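Local coordinates for SnoaL-like domain-containing protein (PDB 4GB5) that is of unknown function but carries a SnoaL-like domain of the NTF2 clan, whose cone-like fold often encloses a ligand pocket or active site, at residues 11-16 with 82-87; 27-32 with 64-69; 94-99 with 118-123; 100-105 with 112-117. One frame throughout, in Å; residues are numbered along the deposited sequence. Where two conformers were deposited one is given.

Interaction 1: 11-16 with 82-87; sequences AEIIEL and HVVTID
In this SnoaL-like fold of the NTF2 clan, a long N-terminal helix packs on a curved sheet, and Ile-13 and Ile-14 of that helix meet His-82, Val-84 and Ile-86 of strand 74-87. Over these segments the helix and strand axes come within 9.6 Å and run at 133° to each other. The contact is made by apolar side chains and one imidazole. Every second strand residue faces the helix. Ile-13 sends two branches to different strand residues. The Ile-13 and Ile-86 side chains run antiparallel past each other, with Ile-13 CD1 3.9 Å from Ile-86 CG1, while Ile-13 CG2 lies 4.1 Å from Val-84 CG1. In Ile-14, CG2 stands anti to the backbone N and CG1 beside it (chi1 -67°). CG1 therefore reaches Val-84 CG2 at 4.0 Å, and CG2 is left over the imidazole of His-82. Phe-17, one helical turn after Ile-13, meets the same imidazole edge-to-face. Replacing His-82 by an alanine would probably leave the CG2 methyl of Ile-14 without the flat surface it sits on and deprive Phe-17 of its ring partner. Ile-13 also touches Ala-91 and Ile-93 of the next strand, so the helix spans more than the edge of the sheet. Val-84 turns its backbone outward to another chain: its N is hydrogen-bonded to Glu-15 OE1 of the third subunit. Within the chain, the contact with His-82 is a CH-pi interaction: Ile-14 CG2 lies 3.8 Å from the centroid of the His-82 ring and 8° off its normal.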
loop_
_atom_site.group_PDB
_atom_site.type_symbol
_atom_site.label_atom_id
_atom_site.label_comp_id
_atom_site.label_asym_id
_atom_site.label_seq_id
_atom_site.Cartn_x
_atom_site.Cartn_y
_atom_site.Cartn_z
ATOM N N ALA A 11 -2.546 16.255 4.385
ATOM C CA ALA A 11 -1.569 15.720 3.431
ATOM C C ALA A 11 -0.171 15.592 4.090
ATOM O O ALA A 11 0.535 14.613 3.860
ATOM C CB ALA A 11 -1.514 16.584 2.169
ATOM N N GLU A 12 0.206 16.561 4.907
ATOM C CA GLU A 12 1.493 16.533 5.585
ATOM C C GLU A 12 1.549 15.397 6.605
ATOM O O GLU A 12 2.598 14.728 6.752
ATOM C CB GLU A 12 1.831 17.892 6.211
ATOM C CG GLU A 12 2.225 18.957 5.179
ATOM C CD GLU A 12 2.513 20.306 5.792
ATOM O OE1 GLU A 12 2.391 20.438 7.028
ATOM O OE2 GLU A 12 2.880 21.233 5.028
ATOM N N ILE A 13 0.425 15.147 7.275
ATOM C CA ILE A 13 0.331 14.058 8.259
ATOM C C ILE A 13 0.439 12.727 7.526
ATOM O O ILE A 13 1.160 11.815 7.977
ATOM C CB ILE A 13 -0.945 14.175 9.080
ATOM C CG1 ILE A 13 -0.835 15.359 10.020
ATOM C CG2 ILE A 13 -1.255 12.876 9.870
ATOM C CD1 ILE A 13 -2.180 15.697 10.642
ATOM N N ILE A 14 -0.255 12.569 6.405
ATOM C CA ILE A 14 -0.133 11.324 5.639
ATOM C C ILE A 14 1.308 11.152 5.172
ATOM O O ILE A 14 1.866 10.045 5.268
ATOM C CB ILE A 14 -1.187 11.224 4.509
ATOM C CG1 ILE A 14 -2.556 11.088 5.130
ATOM C CG2 ILE A 14 -0.908 10.031 3.576
ATOM C CD1 ILE A 14 -3.720 11.179 4.202
ATOM N N GLU A 15 1.921 12.200 4.672
ATOM C CA GLU A 15 3.308 12.098 4.193
ATOM C C GLU A 15 4.238 11.685 5.300
ATOM O O GLU A 15 5.237 11.005 5.046
ATOM C CB GLU A 15 3.734 13.435 3.607
ATOM C CG GLU A 15 5.093 13.463 3.032
ATOM C CD GLU A 15 5.359 14.731 2.254
ATOM O OE1 GLU A 15 4.929 14.852 1.077
ATOM O OE2 GLU A 15 5.996 15.621 2.851
ATOM N N LEU A 16 3.966 12.058 6.548
ATOM C CA LEU A 16 4.826 11.620 7.648
ATOM C C LEU A 16 4.959 10.134 7.722
ATOM O O LEU A 16 6.003 9.612 8.149
ATOM C CB LEU A 16 4.295 12.016 9.018
ATOM C CG LEU A 16 4.600 13.389 9.511
ATOM C CD1 LEU A 16 3.892 13.618 10.816
ATOM C CD2 LEU A 16 6.103 13.507 9.729
ATOM N N HIS A 82 -4.928 5.455 5.511
ATOM C CA HIS A 82 -4.850 6.446 6.591
ATOM C C HIS A 82 -6.209 7.048 6.898
ATOM O O HIS A 82 -6.888 7.544 6.003
ATOM C CB HIS A 82 -3.853 7.559 6.243
ATOM C CG HIS A 82 -2.574 7.043 5.682
ATOM N ND1 HIS A 82 -2.483 6.613 4.374
ATOM C CD2 HIS A 82 -1.343 6.910 6.224
ATOM C CE1 HIS A 82 -1.239 6.240 4.144
ATOM N NE2 HIS A 82 -0.535 6.377 5.252
ATOM N N VAL A 83 -6.589 7.048 8.178
ATOM C CA VAL A 83 -7.810 7.663 8.657
ATOM C C VAL A 83 -7.352 8.707 9.669
ATOM O O VAL A 83 -6.822 8.362 10.742
ATOM C CB VAL A 83 -8.684 6.630 9.302
ATOM C CG1 VAL A 83 -9.939 7.264 9.852
ATOM C CG2 VAL A 83 -9.050 5.491 8.354
ATOM N N VAL A 84 -7.466 9.994 9.281
ATOM C CA VAL A 84 -6.822 11.097 9.985
ATOM C C VAL A 84 -7.884 11.994 10.576
ATOM O O VAL A 84 -8.792 12.433 9.870
ATOM C CB VAL A 84 -5.948 11.896 9.007
ATOM C CG1 VAL A 84 -5.360 13.095 9.698
ATOM C CG2 VAL A 84 -4.859 11.020 8.364
ATOM N N THR A 85 -7.767 12.284 11.871
ATOM C CA THR A 85 -8.654 13.207 12.539
ATOM C C THR A 85 -7.832 14.310 13.136
ATOM O O THR A 85 -6.940 14.029 13.916
ATOM C CB THR A 85 -9.436 12.461 13.621
ATOM O OG1 THR A 85 -10.048 11.290 13.030
ATOM C CG2 THR A 85 -10.518 13.338 14.223
ATOM N N ILE A 86 -8.098 15.562 12.760
ATOM C CA ILE A 86 -7.273 16.685 13.158
ATOM C C ILE A 86 -8.072 17.631 14.062
ATOM O O ILE A 86 -9.252 17.904 13.804
ATOM C CB ILE A 86 -6.808 17.473 11.941
ATOM C CG1 ILE A 86 -6.019 16.544 11.017
ATOM C CG2 ILE A 86 -5.979 18.674 12.363
ATOM C CD1 ILE A 86 -5.806 17.122 9.611
ATOM N N ASP A 87 -7.436 18.101 15.127
ATOM C CA ASP A 87 -8.027 19.097 16.011
ATOM C C ASP A 87 -6.916 20.089 16.285
ATOM O O ASP A 87 -6.072 19.869 17.144
ATOM C CB ASP A 87 -8.507 18.410 17.292
ATOM C CG ASP A 87 -9.117 19.370 18.292
ATOM O OD1 ASP A 87 -9.236 20.562 17.966
ATOM O OD2 ASP A 87 -9.466 18.905 19.398
#

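Interaction 2: 27-32 with 64-69; sequences KEFTDL and ALRASF
The ring of Phe-29 lies against the helical segment 64-69, with Leu-65, Arg-66 and Phe-69 around it. One ring face rests on the helix backbone. Arg-66 CA is 3.9 Å from the centroid of the Phe-29 ring, a CH-pi contact. The Leu-65 side chain crosses the phenyl group at about a right angle, with Leu-65 CB 3.6 Å from Phe-29 CD1. The Phe-69 ring plane is 17° from that of Phe-29, but the rings are offset so far that little of one lies over the other. The two side chains come closest at Phe-29 CZ and Phe-69 CB, 3.7 Å apart. The Arg-66 side chain runs past Phe-29 in the opposite direction. Its CG is anti to the backbone N (chi1 173°), and a bend at chi3 brings NH2 back to the loop. The guanidinium stands 86° from the phenyl plane, with Phe-29 CB over one face. Thr-30 OG1 lies at the guanidinium edge, 2.6 Å from Arg-66 NH2. A bridging water accepts from Arg-66 NH2 and Phe-29 N and donates to Lys-27 O. Within the loop, Glu-28 OE1 accepts from Thr-30 N and Asp-31 N, and Glu-28 OE2 from Leu-32 N at 2.8 Å. Lys-27, just past helix 6-25, closes it in a Schellman motif. In one of two conformers its extended chain brings NZ to Phe-72 O, with a weak bond to Phe-69 O. The contact ties the loop between helices 6-25 and 32-36 to the end of helix 58-69. Phe-29 also packs on Ile-23 of helix 6-25, and Phe-69 on Thr-75 and His-77 of strand 74-87.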
loop_
_atom_site.group_PDB
_atom_site.type_symbol
_atom_site.label_atom_id
_atom_site.label_comp_id
_atom_site.label_asym_id
_atom_site.label_seq_id
_atom_site.Cartn_x
_atom_site.Cartn_y
_atom_site.Cartn_z
ATOM N N LYS A 27 17.133 2.492 6.591
ATOM C CA LYS A 27 18.006 2.355 7.778
ATOM C C LYS A 27 18.710 3.630 8.184
ATOM O O LYS A 27 19.919 3.652 8.447
ATOM C CB LYS A 27 19.007 1.212 7.631
ATOM C CG LYS A 27 18.407 -0.149 7.903
ATOM C CD LYS A 27 19.458 -1.226 8.037
ATOM C CE LYS A 27 18.930 -2.619 7.806
ATOM N NZ LYS A 27 20.006 -3.621 7.914
ATOM N N GLU A 28 17.934 4.695 8.227
ATOM C CA GLU A 28 18.429 6.023 8.498
ATOM C C GLU A 28 17.846 6.470 9.811
ATOM O O GLU A 28 16.745 7.019 9.899
ATOM C CB GLU A 28 18.093 6.967 7.355
ATOM C CG GLU A 28 19.116 8.095 7.276
ATOM C CD GLU A 28 18.960 9.118 8.356
ATOM O OE1 GLU A 28 19.699 9.025 9.354
ATOM O OE2 GLU A 28 18.122 10.027 8.169
ATOM N N PHE A 29 18.581 6.156 10.870
ATOM C CA PHE A 29 18.069 6.309 12.235
ATOM C C PHE A 29 18.568 7.530 12.977
ATOM O O PHE A 29 18.411 7.651 14.190
ATOM C CB PHE A 29 18.409 5.041 13.052
ATOM C CG PHE A 29 17.908 3.780 12.414
ATOM C CD1 PHE A 29 16.552 3.515 12.365
ATOM C CD2 PHE A 29 18.796 2.880 11.869
ATOM C CE1 PHE A 29 16.067 2.358 11.756
ATOM C CE2 PHE A 29 18.320 1.703 11.283
ATOM C CZ PHE A 29 16.957 1.473 11.220
ATOM N N THR A 30 19.225 8.436 12.262
ATOM C CA THR A 30 19.882 9.579 12.878
ATOM C C THR A 30 19.194 10.893 12.566
ATOM O O THR A 30 18.740 11.582 13.488
ATOM C CB THR A 30 21.346 9.594 12.399
ATOM O OG1 THR A 30 21.965 8.369 12.830
ATOM C CG2 THR A 30 22.062 10.779 12.951
ATOM N N ASP A 31 19.142 11.261 11.292
ATOM C CA ASP A 31 18.508 12.507 10.849
ATOM C C ASP A 31 16.980 12.404 10.714
ATOM O O ASP A 31 16.239 13.210 11.295
ATOM C CB ASP A 31 19.144 12.950 9.520
ATOM C CG ASP A 31 18.487 14.185 8.922
ATOM O OD1 ASP A 31 18.792 15.289 9.403
ATOM O OD2 ASP A 31 17.693 14.054 7.962
ATOM N N LEU A 32 16.520 11.420 9.961
ATOM C CA LEU A 32 15.099 11.267 9.628
ATOM C C LEU A 32 14.224 11.219 10.891
ATOM O O LEU A 32 13.145 11.849 10.896
ATOM C CB LEU A 32 14.894 10.067 8.735
ATOM C CG LEU A 32 13.762 10.058 7.737
ATOM C CD1 LEU A 32 13.502 11.430 7.090
ATOM C CD2 LEU A 32 14.121 9.001 6.694
ATOM N N ALA A 64 17.906 2.200 19.525
ATOM C CA ALA A 64 17.245 0.915 19.642
ATOM C C ALA A 64 16.820 0.383 18.276
ATOM O O ALA A 64 16.955 -0.805 17.997
ATOM C CB ALA A 64 16.023 1.045 20.544
ATOM N N LEU A 65 16.244 1.256 17.442
ATOM C CA LEU A 65 15.890 0.879 16.076
ATOM C C LEU A 65 17.113 0.461 15.266
ATOM O O LEU A 65 17.095 -0.535 14.524
ATOM C CB LEU A 65 15.186 2.021 15.324
ATOM C CG LEU A 65 13.763 2.434 15.666
ATOM C CD1 LEU A 65 13.272 3.323 14.566
ATOM C CD2 LEU A 65 12.863 1.253 15.787
ATOM N N ARG A 66 18.195 1.210 15.414
ATOM C CA ARG A 66 19.404 0.843 14.696
ATOM C C ARG A 66 19.881 -0.555 15.069
ATOM O O ARG A 66 20.230 -1.349 14.195
ATOM C CB ARG A 66 20.509 1.875 14.895
ATOM C CG ARG A 66 21.816 1.454 14.303
ATOM C CD ARG A 66 22.892 2.471 14.504
ATOM N NE ARG A 66 22.558 3.718 13.830
ATOM C CZ ARG A 66 22.234 4.850 14.437
ATOM N NH1 ARG A 66 22.191 4.946 15.765
ATOM N NH2 ARG A 66 21.935 5.914 13.703
ATOM N N ALA A 67 19.912 -0.843 16.362
ATOM C CA ALA A 67 20.307 -2.168 16.830
ATOM C C ALA A 67 19.389 -3.275 16.330
ATOM O O ALA A 67 19.846 -4.304 15.855
ATOM C CB ALA A 67 20.383 -2.170 18.358
ATOM N N SER A 68 18.088 -3.085 16.434
ATOM C CA SER A 68 17.164 -4.159 16.075
ATOM C C SER A 68 17.059 -4.374 14.553
ATOM O O SER A 68 17.081 -5.512 14.053
ATOM C CB SER A 68 15.792 -3.943 16.716
ATOM O OG SER A 68 15.167 -2.746 16.291
ATOM N N PHE A 69 16.967 -3.294 13.789
ATOM C CA PHE A 69 16.883 -3.428 12.343
ATOM C C PHE A 69 18.228 -3.872 11.750
ATOM O O PHE A 69 18.286 -4.349 10.630
ATOM C CB PHE A 69 16.325 -2.136 11.685
ATOM C CG PHE A 69 14.844 -1.983 11.812
ATOM C CD1 PHE A 69 13.990 -2.719 11.008
ATOM C CD2 PHE A 69 14.278 -1.076 12.669
ATOM C CE1 PHE A 69 12.595 -2.580 11.128
ATOM C CE2 PHE A 69 12.913 -0.940 12.772
ATOM C CZ PHE A 69 12.069 -1.681 11.969
HETATM O O HOH W 1 21.399 5.340 10.662
#

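Interaction 3: 94-99 with 118-123; sequences HAHVRA and VGFYDN
With CG anti to the backbone N (chi1 168°), the imidazole of His-94 lies alongside Asp-122 on the neighbouring antiparallel strand. Phe-120 has CG beside its backbone N (chi1 -46°), which brings its ring against both His-94 and His-96 in an aromatic cluster. His-94 ND1 donates to Asp-122 OD1 at 2.7 Å. The oxygen lies in the imidazole plane and is met on its syn side, though from somewhat out of the carboxylate plane. Phe-120 is near parallel to the His-94 ring but slid off it. Toward His-96 it turns an edge, and Phe-120 CE2 comes 3.6 Å from His-96 CE1 over the imidazole face. The other side of the sheet carries Val-97 CG1, 4.0 Å from the centroid of the Tyr-121 ring. Backbone bonds pair Ala-95 with Tyr-121 and Val-97 with Gly-119, both ways in each pair. The Gly-119 backbone is bent so that any side chain would collide with the carbonyl oxygen before it. His-94 NE2 and His-96 NE2 bond to Asp-22 and Asp-25 of the third subunit. His-94 is therefore held at both ring nitrogens by carboxylates, which would probably favour a protonated, positively charged imidazole at this subunit interface.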
loop_
_atom_site.group_PDB
_atom_site.type_symbol
_atom_site.label_atom_id
_atom_site.label_comp_id
_atom_site.label_asym_id
_atom_site.label_seq_id
_atom_site.Cartn_x
_atom_site.Cartn_y
_atom_site.Cartn_z
ATOM N N HIS A 94 -5.208 6.428 12.261
ATOM C CA HIS A 94 -5.301 4.980 12.188
ATOM C C HIS A 94 -4.877 4.565 10.801
ATOM O O HIS A 94 -5.337 5.161 9.808
ATOM C CB HIS A 94 -6.723 4.526 12.469
ATOM C CG HIS A 94 -6.988 3.101 12.141
ATOM N ND1 HIS A 94 -6.783 2.092 13.062
ATOM C CD2 HIS A 94 -7.486 2.512 11.034
ATOM C CE1 HIS A 94 -7.122 0.930 12.514
ATOM N NE2 HIS A 94 -7.511 1.155 11.271
ATOM N N ALA A 95 -4.043 3.556 10.694
ATOM C CA ALA A 95 -3.621 3.101 9.365
ATOM C C ALA A 95 -3.375 1.615 9.353
ATOM O O ALA A 95 -3.106 1.016 10.397
ATOM C CB ALA A 95 -2.366 3.871 8.858
ATOM N N HIS A 96 -3.400 1.042 8.159
ATOM C CA HIS A 96 -2.924 -0.325 7.952
ATOM C C HIS A 96 -1.411 -0.344 7.745
ATOM O O HIS A 96 -0.834 0.569 7.129
ATOM C CB HIS A 96 -3.540 -0.888 6.676
ATOM C CG HIS A 96 -4.893 -1.490 6.832
ATOM N ND1 HIS A 96 -5.990 -0.799 7.323
ATOM C CD2 HIS A 96 -5.331 -2.747 6.566
ATOM C CE1 HIS A 96 -7.030 -1.616 7.372
ATOM N NE2 HIS A 96 -6.658 -2.803 6.917
ATOM N N VAL A 97 -0.777 -1.401 8.238
ATOM C CA VAL A 97 0.622 -1.672 7.961
ATOM C C VAL A 97 0.874 -3.116 7.658
ATOM O O VAL A 97 0.378 -4.010 8.332
ATOM C CB VAL A 97 1.544 -1.174 9.126
ATOM C CG1 VAL A 97 1.194 -1.748 10.437
ATOM C CG2 VAL A 97 3.038 -1.459 8.802
ATOM N N ARG A 98 1.693 -3.323 6.630
ATOM C CA ARG A 98 2.262 -4.623 6.302
ATOM C C ARG A 98 3.770 -4.487 6.324
ATOM O O ARG A 98 4.339 -3.783 5.461
ATOM C CB ARG A 98 1.761 -5.064 4.932
ATOM C CG ARG A 98 2.254 -6.475 4.542
ATOM C CD ARG A 98 1.611 -6.947 3.245
ATOM N NE ARG A 98 1.816 -8.345 3.045
ATOM C CZ ARG A 98 2.933 -8.923 2.632
ATOM N NH1 ARG A 98 3.996 -8.195 2.317
ATOM N NH2 ARG A 98 2.972 -10.216 2.480
ATOM N N ALA A 99 4.433 -5.131 7.294
ATOM C CA ALA A 99 5.881 -4.920 7.494
ATOM C C ALA A 99 6.578 -6.255 7.275
ATOM O O ALA A 99 6.315 -7.215 7.997
ATOM C CB ALA A 99 6.170 -4.412 8.872
ATOM N N VAL A 118 1.430 -7.946 10.073
ATOM C CA VAL A 118 0.340 -7.145 9.524
ATOM C C VAL A 118 -0.500 -6.634 10.674
ATOM O O VAL A 118 -0.617 -7.296 11.705
ATOM C CB VAL A 118 -0.536 -7.895 8.498
ATOM C CG1 VAL A 118 0.216 -8.069 7.142
ATOM C CG2 VAL A 118 -0.993 -9.172 9.034
ATOM N N GLY A 119 -1.131 -5.486 10.482
ATOM C CA GLY A 119 -1.982 -4.934 11.518
ATOM C C GLY A 119 -2.120 -3.449 11.292
ATOM O O GLY A 119 -2.279 -2.997 10.153
ATOM N N PHE A 120 -2.122 -2.711 12.398
ATOM C CA PHE A 120 -2.550 -1.312 12.370
ATOM C C PHE A 120 -1.657 -0.431 13.208
ATOM O O PHE A 120 -1.139 -0.843 14.234
ATOM C CB PHE A 120 -3.962 -1.207 12.919
ATOM C CG PHE A 120 -4.886 -2.232 12.384
ATOM C CD1 PHE A 120 -5.060 -3.447 13.027
ATOM C CD2 PHE A 120 -5.532 -1.993 11.192
ATOM C CE1 PHE A 120 -5.873 -4.429 12.502
ATOM C CE2 PHE A 120 -6.351 -2.974 10.643
ATOM C CZ PHE A 120 -6.523 -4.199 11.306
ATOM N N TYR A 121 -1.500 0.808 12.757
ATOM C CA TYR A 121 -0.995 1.876 13.592
ATOM C C TYR A 121 -2.180 2.653 14.105
ATOM O O TYR A 121 -3.136 2.911 13.358
ATOM C CB TYR A 121 -0.072 2.838 12.820
ATOM C CG TYR A 121 1.248 2.216 12.461
ATOM C CD1 TYR A 121 2.116 1.743 13.442
ATOM C CD2 TYR A 121 1.647 2.109 11.138
ATOM C CE1 TYR A 121 3.323 1.162 13.096
ATOM C CE2 TYR A 121 2.840 1.560 10.811
ATOM C CZ TYR A 121 3.654 1.058 11.752
ATOM O OH TYR A 121 4.879 0.484 11.393
ATOM N N ASP A 122 -2.096 3.052 15.386
ATOM C CA ASP A 122 -3.024 3.990 15.975
ATOM C C ASP A 122 -2.177 5.026 16.699
ATOM O O ASP A 122 -1.717 4.831 17.817
ATOM C CB ASP A 122 -4.037 3.323 16.870
ATOM C CG ASP A 122 -4.977 2.440 16.097
ATOM O OD1 ASP A 122 -5.933 2.990 15.489
ATOM O OD2 ASP A 122 -4.733 1.219 16.051
ATOM N N ASN A 123 -1.857 6.079 15.947
ATOM C CA ASN A 123 -0.806 7.012 16.284
ATOM C C ASN A 123 -1.358 8.392 16.586
ATOM O O ASN A 123 -2.520 8.673 16.296
ATOM C CB ASN A 123 0.150 7.128 15.095
ATOM C CG ASN A 123 1.008 5.912 14.910
ATOM O OD1 ASN A 123 0.836 4.899 15.594
ATOM N ND2 ASN A 123 1.944 5.976 13.930
#

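Interaction 4: 100-105 with 112-117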
loop_
_atom_site.group_PDB
_atom_site.type_symbol
_atom_site.label_atom_id
_atom_site.label_comp_id
_atom_site.label_asym_id
_atom_site.label_seq_id
_atom_site.Cartn_x
_atom_site.Cartn_y
_atom_site.Cartn_z
ATOM N N GLU A 100 7.461 -6.288 6.297
ATOM C CA GLU A 100 8.275 -7.446 5.957
ATOM C C GLU A 100 9.689 -7.219 6.461
ATOM O O GLU A 100 10.232 -6.135 6.272
ATOM C CB GLU A 100 8.346 -7.644 4.456
ATOM C CG GLU A 100 7.038 -8.051 3.846
ATOM C CD GLU A 100 7.029 -7.835 2.350
ATOM O OE1 GLU A 100 7.118 -6.655 1.897
ATOM O OE2 GLU A 100 6.948 -8.836 1.625
ATOM N N HIS A 101 10.305 -8.264 7.031
ATOM C CA HIS A 101 11.673 -8.159 7.546
ATOM C C HIS A 101 12.410 -9.439 7.119
ATOM O O HIS A 101 12.000 -10.561 7.497
ATOM C CB HIS A 101 11.703 -8.106 9.071
ATOM C CG HIS A 101 10.699 -7.193 9.696
ATOM N ND1 HIS A 101 9.360 -7.511 9.799
ATOM C CD2 HIS A 101 10.847 -6.012 10.347
ATOM C CE1 HIS A 101 8.717 -6.553 10.437
ATOM N NE2 HIS A 101 9.594 -5.618 10.761
ATOM N N TRP A 102 13.467 -9.293 6.332
ATOM C CA TRP A 102 14.233 -10.428 5.826
ATOM C C TRP A 102 15.494 -10.617 6.604
ATOM O O TRP A 102 16.283 -9.686 6.745
ATOM C CB TRP A 102 14.538 -10.227 4.356
ATOM C CG TRP A 102 13.321 -10.397 3.443
ATOM C CD1 TRP A 102 12.827 -11.576 2.967
ATOM C CD2 TRP A 102 12.470 -9.373 2.953
ATOM N NE1 TRP A 102 11.720 -11.327 2.205
ATOM C CE2 TRP A 102 11.496 -9.985 2.160
ATOM C CE3 TRP A 102 12.452 -7.983 3.082
ATOM C CZ2 TRP A 102 10.506 -9.263 1.526
ATOM C CZ3 TRP A 102 11.474 -7.273 2.419
ATOM C CH2 TRP A 102 10.502 -7.926 1.688
ATOM N N LEU A 103 15.684 -11.828 7.089
ATOM C CA LEU A 103 16.918 -12.202 7.772
ATOM C C LEU A 103 17.961 -12.596 6.750
ATOM O O LEU A 103 17.647 -13.175 5.721
ATOM C CB LEU A 103 16.700 -13.398 8.700
ATOM C CG LEU A 103 15.943 -13.091 9.990
ATOM C CD1 LEU A 103 16.800 -12.231 10.896
ATOM C CD2 LEU A 103 14.612 -12.369 9.745
ATOM N N PRO A 104 19.223 -12.320 7.053
ATOM C CA PRO A 104 20.285 -12.808 6.178
ATOM C C PRO A 104 20.330 -14.319 6.171
ATOM O O PRO A 104 19.981 -14.985 7.122
ATOM C CB PRO A 104 21.556 -12.226 6.798
ATOM C CG PRO A 104 21.220 -12.012 8.215
ATOM C CD PRO A 104 19.741 -11.687 8.277
ATOM N N ALA A 105 20.813 -14.867 5.071
ATOM C CA ALA A 105 20.993 -16.286 4.927
ATOM C C ALA A 105 21.849 -16.912 6.023
ATOM O O ALA A 105 21.628 -18.071 6.413
ATOM C CB ALA A 105 21.591 -16.592 3.528
ATOM N N PRO A 112 12.748 -20.603 6.966
ATOM C CA PRO A 112 12.094 -19.361 6.558
ATOM C C PRO A 112 12.989 -18.178 6.838
ATOM O O PRO A 112 13.780 -18.200 7.771
ATOM C CB PRO A 112 10.834 -19.332 7.419
ATOM C CG PRO A 112 11.137 -20.160 8.583
ATOM C CD PRO A 112 12.092 -21.222 8.130
ATOM N N ASP A 113 12.853 -17.132 6.036
ATOM C CA ASP A 113 13.699 -15.982 6.235
ATOM C C ASP A 113 12.952 -14.678 6.343
ATOM O O ASP A 113 13.572 -13.651 6.501
ATOM C CB ASP A 113 14.769 -15.882 5.163
ATOM C CG ASP A 113 14.234 -15.524 3.805
ATOM O OD1 ASP A 113 13.013 -15.451 3.642
ATOM O OD2 ASP A 113 15.098 -15.354 2.904
ATOM N N ARG A 114 11.632 -14.709 6.322
ATOM C CA ARG A 114 10.890 -13.450 6.317
ATOM C C ARG A 114 9.887 -13.394 7.448
ATOM O O ARG A 114 8.977 -14.234 7.543
ATOM C CB ARG A 114 10.176 -13.208 4.985
ATOM C CG ARG A 114 9.553 -11.825 4.809
ATOM C CD ARG A 114 8.174 -11.798 5.356
ATOM N NE ARG A 114 7.177 -12.404 4.479
ATOM C CZ ARG A 114 6.390 -13.440 4.760
ATOM N NH1 ARG A 114 6.547 -14.187 5.851
ATOM N NH2 ARG A 114 5.474 -13.823 3.865
ATOM N N TRP A 115 10.075 -12.418 8.332
ATOM C CA TRP A 115 9.163 -12.146 9.425
ATOM C C TRP A 115 8.165 -11.109 8.917
ATOM O O TRP A 115 8.525 -9.998 8.546
ATOM C CB TRP A 115 9.935 -11.572 10.638
ATOM C CG TRP A 115 9.076 -11.099 11.756
ATOM C CD1 TRP A 115 7.872 -11.645 12.219
ATOM C CD2 TRP A 115 9.345 -9.976 12.609
ATOM N NE1 TRP A 115 7.412 -10.904 13.294
ATOM C CE2 TRP A 115 8.292 -9.872 13.523
ATOM C CE3 TRP A 115 10.365 -9.026 12.653
ATOM C CZ2 TRP A 115 8.255 -8.877 14.489
ATOM C CZ3 TRP A 115 10.307 -8.044 13.588
ATOM C CH2 TRP A 115 9.276 -7.990 14.524
ATOM N N LEU A 116 6.902 -11.499 8.932
ATOM C CA LEU A 116 5.801 -10.636 8.497
ATOM C C LEU A 116 4.956 -10.208 9.661
ATOM O O LEU A 116 4.538 -11.049 10.467
ATOM C CB LEU A 116 4.886 -11.397 7.512
ATOM C CG LEU A 116 3.778 -10.534 6.902
ATOM C CD1 LEU A 116 4.283 -9.449 6.011
ATOM C CD2 LEU A 116 2.825 -11.493 6.157
ATOM N N VAL A 117 4.718 -8.898 9.754
ATOM C CA VAL A 117 3.737 -8.367 10.694
ATOM C C VAL A 117 2.712 -7.607 9.900
ATOM O O VAL A 117 3.081 -6.713 9.138
ATOM C CB VAL A 117 4.382 -7.385 11.671
ATOM C CG1 VAL A 117 3.309 -6.774 12.589
ATOM C CG2 VAL A 117 5.430 -8.096 12.458
HETATM O O HOH W 2 7.250 -11.394 1.789
#
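Hydrogen bonds, aromatic stacking and CH-pi packing join His-101, Trp-102 and Leu-103 to Asp-113, Arg-114 and Trp-115 in an antiparallel strand pair. Trp-115 O is gripped twice. His-101 N and His-101 ND1 reach it from opposite faces of its carbonyl plane, each at 2.9 Å. Trp-115 N returns a bond to His-101 O, and Leu-103 N bonds to Asp-113 O. The stack is on the sheet face that carries His-101 and Trp-115: the imidazole lies face-to-face on the six-membered ring of Trp-115, centroids 4.2 Å apart and planes at 25°. A leucine in place of His-101 would probably cost Trp-115 O its second donor and leave the indole without its stacked partner. On the face of Trp-102 and Arg-114, Arg-114 CG sits over Trp-102, 3.7 Å from the centroid of its five-membered ring. The charges of Glu-100 and Arg-114 meet through a water, 2.6 Å from Glu-100 OE2 and 2.9 Å from Arg-114 NE. Arg-114 NH1 forms a salt bridge with Glu-145, and Glu-100 OE2 one with Arg-98 of the second subunit. Trp-102 stacks on Tyr-143 of that subunit. Strand 74-87 flanks the pair at Glu-100, strand 131-145 at Leu-116, and helix 148-151 packs against Leu-103 and Trp-115.

From the N terminus, helix 6-25 enters interaction 1, which closes a long loop when strand 74-87 arrives. Interaction 2 is nested inside that loop, joining the segment after helix 6-25 to helix 58-69. Interactions 3 and 4 follow in series. Both pair strand 90-102 with strand 114-128, and interaction 4, nearer the connection that carries helix 105-108, nests inside interaction 3. The two are continuous through Ala-99 N and Val-117 O, 2.8 Å apart. Interaction 1 adjoins interaction 3 where Val-83 N meets His-94 O. Interaction 2 touches interaction 4 through Phe-69 and His-101. Together they tie the helices to the curved sheet, and interactions 1, 3 and 4 also reach neighbouring subunits.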